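Local coordinates for protein hypoxanthine-guanine phosphoribosyltransferase (Leishmania tarentolae, PDB 1PZM) that probably converts hypoxanthine and guanine to IMP and GMP in purine salvage, taking the phosphoribosyl group from phosphoribosylpyrophosphate, at residues Tyr20-Val33 against Ser189-Lys201. Residues are numbered along the deposited sequence; the frame is centred on the assembly and turned at random. Where two conformers were deposited one is given.
Sequences YPMSARTLVTQEQV and SYRELRDICVLKK. Unlike the reference sequence in segment 189-201: Y190 (reference Leu), E192 (reference Gly), L193 (reference Val), R194 (reference Pro). Residue 189 of segment 189-201 comes from a tag, linker or insertion.
Q30 sends CG anti to its backbone N (chi1 165°) and extends beyond CG, which lays it alongside R194, itself stretched from CG to NE. Q30 OE1 takes R194 NH1 at 2.8 Å on a lone pair and in the guanidinium plane, although amide and guanidinium stand nearly perpendicular. A water ties the same OE1 to R194 O. Next door, D195 OD1 uses its anti lone pair for Q30 N (2.9 Å, 175°) at the start of helix 30-48, where T29 and Q32 form a capping box. Y20 lays one ring face over L193 CB, and its OH accepts R194 N at 3.1 Å. Bent at chi2 and chi3, M22 brings CG over the centre of the Y190 ring, 3.7 Å above its plane; CB of S189, a residue from an insertion, covers the opposite face. Beside these side chains, strands 23-28 and 196-199 pair antiparallel, with a classic bulge where L27 N and V28 N both donate to I196 O. Strand 179-180, carrying the GMP-binding V179, flanks 196-199 on its other side. R194 NE pairs with D81 OD1 of the second subunit while NH1 serves the neutral Q30 amide, so both probably fix the guanidinium's rotation, joining helix start and dimer interface.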
ATOM      1  N   TYR A  20      -1.314  21.779  -5.605  1.00 57.82           N
ATOM      2  CA  TYR A  20      -1.503  21.235  -4.230  1.00 57.34           C
ATOM      3  C   TYR A  20      -1.529  22.419  -3.195  1.00 58.96           C
ATOM      4  O   TYR A  20      -0.481  22.967  -2.882  1.00 60.44           O
ATOM      5  CB  TYR A  20      -0.434  20.123  -3.943  1.00 55.42           C
ATOM      6  CG  TYR A  20      -0.654  18.760  -4.666  1.00 51.40           C
ATOM      7  CD1 TYR A  20      -1.952  18.201  -4.775  1.00 51.67           C
ATOM      8  CD2 TYR A  20       0.438  18.029  -5.223  1.00 47.22           C
ATOM      9  CE1 TYR A  20      -2.204  16.932  -5.442  1.00 48.19           C
ATOM     10  CE2 TYR A  20       0.237  16.769  -5.892  1.00 41.41           C
ATOM     11  CZ  TYR A  20      -1.111  16.221  -5.988  1.00 45.94           C
ATOM     12  OH  TYR A  20      -1.400  15.006  -6.581  1.00 31.71           O
ATOM     13  N   PRO A  21      -2.714  22.839  -2.704  1.00 60.27           N
ATOM     14  CA  PRO A  21      -2.859  24.095  -1.912  1.00 61.75           C
ATOM     15  C   PRO A  21      -2.060  24.305  -0.570  1.00 61.77           C
ATOM     16  O   PRO A  21      -1.738  25.456  -0.240  1.00 62.74           O
ATOM     17  CB  PRO A  21      -4.375  24.188  -1.650  1.00 62.66           C
ATOM     18  CG  PRO A  21      -4.930  22.795  -1.917  1.00 61.68           C
ATOM     19  CD  PRO A  21      -4.012  22.147  -2.902  1.00 60.14           C
ATOM     20  N   MET A  22      -1.778  23.230   0.169  1.00 59.98           N
ATOM     21  CA  MET A  22      -1.059  23.266   1.439  1.00 59.81           C
ATOM     22  C   MET A  22       0.476  23.230   1.269  1.00 59.15           C
ATOM     23  O   MET A  22       1.229  23.451   2.232  1.00 59.71           O
ATOM     24  CB  MET A  22      -1.500  22.072   2.285  1.00 59.09           C
ATOM     25  CG  MET A  22      -1.125  20.675   1.730  1.00 57.97           C
ATOM     26  SD  MET A  22      -1.724  20.142   0.028  1.00 64.78           S
ATOM     27  CE  MET A  22      -3.633  20.009   0.178  1.00 63.93           C
ATOM     28  N   SER A  23       0.942  22.950   0.050  1.00 57.49           N
ATOM     29  CA  SER A  23       2.389  22.827  -0.198  1.00 56.11           C
ATOM     30  C   SER A  23       3.141  24.128  -0.484  1.00 55.60           C
ATOM     31  O   SER A  23       2.865  24.786  -1.488  1.00 56.46           O
ATOM     32  CB  SER A  23       2.642  21.920  -1.396  1.00 54.84           C
ATOM     33  OG  SER A  23       3.959  22.207  -1.886  1.00 57.45           O
ATOM     34  N   ALA A  24       4.133  24.453   0.339  1.00 54.13           N
ATOM     35  CA  ALA A  24       5.046  25.574   0.043  1.00 53.21           C
ATOM     36  C   ALA A  24       5.806  25.326  -1.268  1.00 50.71           C
ATOM     37  O   ALA A  24       6.073  26.263  -2.028  1.00 51.59           O
ATOM     38  CB  ALA A  24       6.059  25.824   1.212  1.00 53.91           C
ATOM     39  N   ARG A  25       6.142  24.058  -1.531  1.00 46.32           N
ATOM     40  CA  ARG A  25       6.842  23.699  -2.761  1.00 42.22           C
ATOM     41  C   ARG A  25       6.926  22.214  -2.970  1.00 37.46           C
ATOM     42  O   ARG A  25       7.000  21.440  -2.032  1.00 35.18           O
ATOM     43  CB  ARG A  25       8.238  24.340  -2.846  1.00 42.96           C
ATOM     44  CG  ARG A  25       9.256  23.849  -1.865  1.00 45.75           C
ATOM     45  CD  ARG A  25      10.453  24.790  -1.705  1.00 54.00           C
ATOM     46  NE  ARG A  25      11.315  24.319  -0.619  1.00 57.93           N
ATOM     47  CZ  ARG A  25      12.358  23.503  -0.795  1.00 58.96           C
ATOM     48  NH1 ARG A  25      12.710  23.104  -2.026  1.00 58.41           N
ATOM     49  NH2 ARG A  25      13.058  23.099   0.259  1.00 59.44           N
ATOM     50  N   THR A  26       6.917  21.842  -4.239  1.00 34.64           N
ATOM     51  CA  THR A  26       7.133  20.482  -4.659  1.00 31.06           C
ATOM     52  C   THR A  26       8.599  20.202  -4.479  1.00 29.83           C
ATOM     53  O   THR A  26       9.423  20.943  -5.018  1.00 30.06           O
ATOM     54  CB  THR A  26       6.765  20.390  -6.155  1.00 31.39           C
ATOM     55  OG1 THR A  26       5.377  20.704  -6.276  1.00 32.19           O
ATOM     56  CG2 THR A  26       6.888  18.941  -6.688  1.00 28.89           C
ATOM     57  N   LEU A  27       8.923  19.147  -3.736  1.00 26.05           N
ATOM     58  CA  LEU A  27      10.304  18.802  -3.483  1.00 25.53           C
ATOM     59  C   LEU A  27      10.721  17.768  -4.555  1.00 25.41           C
ATOM     60  O   LEU A  27      11.751  17.939  -5.191  1.00 22.57           O
ATOM     61  CB  LEU A  27      10.496  18.224  -2.065  1.00 25.01           C
ATOM     62  CG  LEU A  27      11.981  17.896  -1.727  1.00 25.36           C
ATOM     63  CD1 LEU A  27      12.976  19.160  -1.732  1.00 27.14           C
ATOM     64  CD2 LEU A  27      12.100  17.138  -0.385  1.00 26.55           C
ATOM     65  N   VAL A  28       9.877  16.733  -4.788  1.00 23.28           N
ATOM     66  CA  VAL A  28      10.202  15.697  -5.773  1.00 22.33           C
ATOM     67  C   VAL A  28       8.905  15.312  -6.467  1.00 23.50           C
ATOM     68  O   VAL A  28       7.917  15.022  -5.777  1.00 20.51           O
ATOM     69  CB  VAL A  28      10.756  14.391  -5.104  1.00 23.22           C
ATOM     70  CG1 VAL A  28      11.356  13.437  -6.171  1.00 19.30           C
ATOM     71  CG2 VAL A  28      11.803  14.723  -3.971  1.00 22.82           C
ATOM     72  N   THR A  29       8.904  15.317  -7.814  1.00 21.71           N
ATOM     73  CA  THR A  29       7.714  14.948  -8.500  1.00 24.00           C
ATOM     74  C   THR A  29       7.621  13.431  -8.498  1.00 22.68           C
ATOM     75  O   THR A  29       8.639  12.679  -8.291  1.00 21.72           O
ATOM     76  CB  THR A  29       7.658  15.464  -9.925  1.00 25.06           C
ATOM     77  OG1 THR A  29       8.731  14.845 -10.672  1.00 23.44           O
ATOM     78  CG2 THR A  29       7.880  16.991  -9.981  1.00 27.19           C
ATOM     79  N   GLN A  30       6.394  13.014  -8.691  1.00 20.27           N
ATOM     80  CA  GLN A  30       6.073  11.615  -8.947  1.00 21.06           C
ATOM     81  C   GLN A  30       7.019  10.922  -9.997  1.00 20.94           C
ATOM     82  O   GLN A  30       7.587   9.810  -9.744  1.00 18.65           O
ATOM     83  CB  GLN A  30       4.594  11.534  -9.415  1.00 21.36           C
ATOM     84  CG  GLN A  30       4.168  10.215 -10.073  1.00 19.40           C
ATOM     85  CD  GLN A  30       2.678  10.183 -10.372  1.00 20.00           C
ATOM     86  OE1 GLN A  30       1.865   9.839  -9.459  1.00 19.69           O
ATOM     87  NE2 GLN A  30       2.272  10.544 -11.648  1.00 22.23           N
ATOM     88  N   GLU A  31       7.186  11.591 -11.143  1.00 20.20           N
ATOM     89  CA  GLU A  31       8.053  11.090 -12.224  1.00 21.46           C
ATOM     90  C   GLU A  31       9.494  10.885 -11.707  1.00 22.34           C
ATOM     91  O   GLU A  31      10.167   9.896 -12.050  1.00 23.53           O
ATOM     92  CB  GLU A  31       8.065  12.120 -13.394  1.00 20.82           C
ATOM     93  CG  GLU A  31       6.692  12.143 -14.119  0.50 20.46           C
ATOM     94  CD  GLU A  31       5.463  12.495 -13.220  0.50 18.29           C
ATOM     95  OE1 GLU A  31       5.550  13.460 -12.423  0.50 18.42           O
ATOM     96  OE2 GLU A  31       4.383  11.829 -13.397  0.50 18.11           O
ATOM     97  N   GLN A  32       9.990  11.864 -10.943  1.00 22.07           N
ATOM     98  CA  GLN A  32      11.369  11.820 -10.439  1.00 21.90           C
ATOM     99  C   GLN A  32      11.489  10.674  -9.400  1.00 20.20           C
ATOM    100  O   GLN A  32      12.540  10.013  -9.299  1.00 21.11           O
ATOM    101  CB  GLN A  32      11.774  13.198  -9.822  1.00 21.10           C
ATOM    102  CG  GLN A  32      11.991  14.327 -10.862  1.00 21.49           C
ATOM    103  CD  GLN A  32      11.822  15.725 -10.249  1.00 24.84           C
ATOM    104  OE1 GLN A  32      11.509  15.850  -9.050  1.00 21.11           O
ATOM    105  NE2 GLN A  32      12.030  16.776 -11.052  1.00 21.68           N
ATOM    106  N   VAL A  33      10.445  10.482  -8.592  1.00 19.50           N
ATOM    107  CA  VAL A  33      10.455   9.387  -7.575  1.00 18.35           C
ATOM    108  C   VAL A  33      10.490   8.049  -8.339  1.00 18.56           C
ATOM    109  O   VAL A  33      11.299   7.146  -8.055  1.00 18.40           O
ATOM    110  CB  VAL A  33       9.162   9.414  -6.693  1.00 18.73           C
ATOM    111  CG1 VAL A  33       9.032   8.144  -5.831  1.00 18.17           C
ATOM    112  CG2 VAL A  33       9.110  10.673  -5.775  1.00 19.01           C
ATOM    113  N   SER A 189      -3.418  13.562   7.071  1.00 23.26           N
ATOM    114  CA  SER A 189      -3.838  14.088   5.746  1.00 24.02           C
ATOM    115  C   SER A 189      -2.667  14.092   4.764  1.00 22.32           C
ATOM    116  O   SER A 189      -1.508  13.984   5.192  1.00 21.78           O
ATOM    117  CB  SER A 189      -4.442  15.505   5.851  1.00 23.43           C
ATOM    118  OG  SER A 189      -5.626  15.492   6.614  1.00 25.69           O
ATOM    119  N   TYR A 190      -2.974  14.187   3.459  1.00 20.62           N
ATOM    120  CA  TYR A 190      -1.988  14.438   2.403  1.00 20.35           C
ATOM    121  C   TYR A 190      -1.200  13.237   1.947  1.00 19.38           C
ATOM    122  O   TYR A 190      -0.392  13.364   1.045  1.00 20.33           O
ATOM    123  CB  TYR A 190      -1.029  15.598   2.768  1.00 20.87           C
ATOM    124  CG  TYR A 190      -1.777  16.788   3.315  1.00 23.95           C
ATOM    125  CD1 TYR A 190      -2.947  17.233   2.699  1.00 26.04           C
ATOM    126  CD2 TYR A 190      -1.333  17.462   4.457  1.00 26.66           C
ATOM    127  CE1 TYR A 190      -3.663  18.327   3.221  1.00 31.07           C
ATOM    128  CE2 TYR A 190      -2.046  18.578   4.975  1.00 30.67           C
ATOM    129  CZ  TYR A 190      -3.196  18.997   4.336  1.00 31.31           C
ATOM    130  OH  TYR A 190      -3.943  20.052   4.794  1.00 38.26           O
ATOM    131  N   ARG A 191      -1.449  12.063   2.508  1.00 18.47           N
ATOM    132  CA  ARG A 191      -0.776  10.844   2.017  1.00 18.55           C
ATOM    133  C   ARG A 191      -1.053  10.551   0.554  1.00 19.04           C
ATOM    134  O   ARG A 191      -0.251   9.900  -0.090  1.00 16.41           O
ATOM    135  CB  ARG A 191      -1.308   9.590   2.747  1.00 17.97           C
ATOM    136  CG  ARG A 191      -0.964   9.573   4.270  1.00 18.66           C
ATOM    137  CD  ARG A 191      -1.246   8.204   4.872  1.00 17.85           C
ATOM    138  NE  ARG A 191      -1.203   8.277   6.319  1.00 20.15           N
ATOM    139  CZ  ARG A 191      -0.089   8.267   7.064  1.00 19.96           C
ATOM    140  NH1 ARG A 191       1.127   8.176   6.507  1.00 18.32           N
ATOM    141  NH2 ARG A 191      -0.184   8.335   8.380  1.00 24.40           N
ATOM    142  N   GLU A 192      -2.242  10.954   0.097  1.00 18.96           N
ATOM    143  CA  GLU A 192      -2.664  10.675  -1.307  1.00 18.14           C
ATOM    144  C   GLU A 192      -2.012  11.524  -2.416  1.00 18.55           C
ATOM    145  O   GLU A 192      -2.145  11.239  -3.662  1.00 18.00           O
ATOM    146  CB  GLU A 192      -4.214  10.740  -1.368  1.00 17.58           C
ATOM    147  CG  GLU A 192      -4.827  12.125  -1.359  1.00 19.17           C
ATOM    148  CD  GLU A 192      -4.991  12.788   0.009  1.00 19.37           C
ATOM    149  OE1 GLU A 192      -4.228  12.438   0.938  1.00 20.04           O
ATOM    150  OE2 GLU A 192      -5.848  13.706   0.147  1.00 21.01           O
ATOM    151  N   LEU A 193      -1.321  12.582  -2.024  1.00 18.54           N
ATOM    152  CA  LEU A 193      -0.753  13.425  -3.096  1.00 19.91           C
ATOM    153  C   LEU A 193       0.303  12.656  -3.868  1.00 19.21           C
ATOM    154  O   LEU A 193       1.069  11.852  -3.291  1.00 18.77           O
ATOM    155  CB  LEU A 193      -0.097  14.709  -2.546  1.00 21.15           C
ATOM    156  CG  LEU A 193      -0.857  15.536  -1.479  1.00 25.00           C
ATOM    157  CD1 LEU A 193      -0.014  16.815  -1.096  1.00 25.41           C
ATOM    158  CD2 LEU A 193      -2.247  15.877  -1.862  1.00 25.98           C
ATOM    159  N   ARG A 194       0.370  12.929  -5.160  1.00 17.97           N
ATOM    160  CA  ARG A 194       1.287  12.208  -6.058  1.00 18.86           C
ATOM    161  C   ARG A 194       2.716  12.670  -5.931  1.00 18.63           C
ATOM    162  O   ARG A 194       3.656  11.875  -6.144  1.00 18.14           O
ATOM    163  CB  ARG A 194       0.863  12.405  -7.521  1.00 19.61           C
ATOM    164  CG  ARG A 194      -0.456  11.735  -7.891  1.00 19.64           C
ATOM    165  CD  ARG A 194      -0.777  11.893  -9.434  1.00 19.76           C
ATOM    166  NE  ARG A 194      -1.949  11.120  -9.817  1.00 19.15           N
ATOM    167  CZ  ARG A 194      -1.947   9.830 -10.137  1.00 19.00           C
ATOM    168  NH1 ARG A 194      -0.810   9.120 -10.102  1.00 16.60           N
ATOM    169  NH2 ARG A 194      -3.114   9.229 -10.514  1.00 19.76           N
ATOM    170  N   ASP A 195       2.912  13.931  -5.565  1.00 20.07           N
ATOM    171  CA  ASP A 195       4.261  14.485  -5.486  1.00 21.77           C
ATOM    172  C   ASP A 195       4.675  14.616  -4.005  1.00 23.23           C
ATOM    173  O   ASP A 195       3.837  14.620  -3.087  1.00 20.77           O
ATOM    174  CB  ASP A 195       4.380  15.840  -6.173  1.00 21.97           C
ATOM    175  CG  ASP A 195       3.904  15.829  -7.628  1.00 25.22           C
ATOM    176  OD1 ASP A 195       4.319  14.983  -8.453  1.00 21.23           O
ATOM    177  OD2 ASP A 195       3.089  16.675  -8.019  1.00 28.98           O
ATOM    178  N   ILE A 196       5.967  14.692  -3.789  1.00 23.06           N
ATOM    179  CA  ILE A 196       6.415  14.906  -2.449  1.00 24.40           C
ATOM    180  C   ILE A 196       6.621  16.409  -2.275  1.00 26.29           C
ATOM    181  O   ILE A 196       7.376  17.047  -3.057  1.00 24.61           O
ATOM    182  CB  ILE A 196       7.709  14.145  -2.196  1.00 26.07           C
ATOM    183  CG1 ILE A 196       7.446  12.625  -2.216  1.00 25.26           C
ATOM    184  CG2 ILE A 196       8.346  14.618  -0.810  1.00 25.25           C
ATOM    185  CD1 ILE A 196       8.735  11.807  -2.326  1.00 25.08           C
ATOM    186  N   CYS A 197       5.970  16.970  -1.252  1.00 26.16           N
ATOM    187  CA  CYS A 197       6.003  18.415  -1.052  1.00 28.96           C
ATOM    188  C   CYS A 197       6.543  18.810   0.320  1.00 31.14           C
ATOM    189  O   CYS A 197       6.477  18.025   1.256  1.00 30.29           O
ATOM    190  CB  CYS A 197       4.623  19.015  -1.242  1.00 29.26           C
ATOM    191  SG  CYS A 197       3.843  18.640  -2.851  1.00 30.35           S
ATOM    192  N   VAL A 198       7.084  20.017   0.429  1.00 33.66           N
ATOM    193  CA  VAL A 198       7.459  20.554   1.732  1.00 37.66           C
ATOM    194  C   VAL A 198       6.274  21.343   2.256  1.00 41.05           C
ATOM    195  O   VAL A 198       5.776  22.230   1.575  1.00 42.26           O
ATOM    196  CB  VAL A 198       8.703  21.451   1.629  1.00 39.11           C
ATOM    197  CG1 VAL A 198       9.113  21.978   3.037  1.00 41.57           C
ATOM    198  CG2 VAL A 198       9.799  20.672   1.036  1.00 34.65           C
ATOM    199  N   LEU A 199       5.810  20.990   3.456  1.00 44.02           N
ATOM    200  CA  LEU A 199       4.550  21.515   4.026  1.00 47.47           C
ATOM    201  C   LEU A 199       4.656  23.032   4.315  1.00 51.71           C
ATOM    202  O   LEU A 199       5.643  23.489   4.944  1.00 50.80           O
ATOM    203  CB  LEU A 199       4.186  20.728   5.306  1.00 46.15           C
ATOM    204  CG  LEU A 199       2.911  21.160   6.039  1.00 48.47           C
ATOM    205  CD1 LEU A 199       1.612  20.792   5.279  1.00 46.45           C
ATOM    206  CD2 LEU A 199       2.874  20.595   7.439  1.00 48.18           C
ATOM    207  N   LYS A 200       3.652  23.807   3.862  1.00 55.70           N
ATOM    208  CA  LYS A 200       3.601  25.264   4.146  1.00 61.00           C
ATOM    209  C   LYS A 200       3.729  25.565   5.666  1.00 63.52           C
ATOM    210  O   LYS A 200       2.909  25.067   6.461  1.00 63.93           O
ATOM    211  CB  LYS A 200       2.303  25.899   3.605  1.00 62.28           C
ATOM    212  CG  LYS A 200       2.405  26.622   2.262  1.00 64.87           C
ATOM    213  CD  LYS A 200       1.024  27.124   1.833  1.00 68.51           C
ATOM    214  CE  LYS A 200       0.892  27.404   0.330  1.00 70.20           C
ATOM    215  NZ  LYS A 200      -0.524  27.826  -0.024  1.00 71.73           N
ATOM    216  N   LYS A 201       4.737  26.376   6.037  1.00 65.92           N
ATOM    217  CA  LYS A 201       5.056  26.805   7.420  1.00 68.84           C
ATOM    218  C   LYS A 201       4.028  26.785   8.592  1.00 71.10           C
ATOM    219  O   LYS A 201       4.437  26.915   9.756  1.00 72.77           O
TER
HETATM  220  O   HOH W   1       2.763   9.177  -7.129  1.00 17.64           O
HETATM  221  O   HOH W   2       3.432  14.852 -10.886  1.00 30.63           O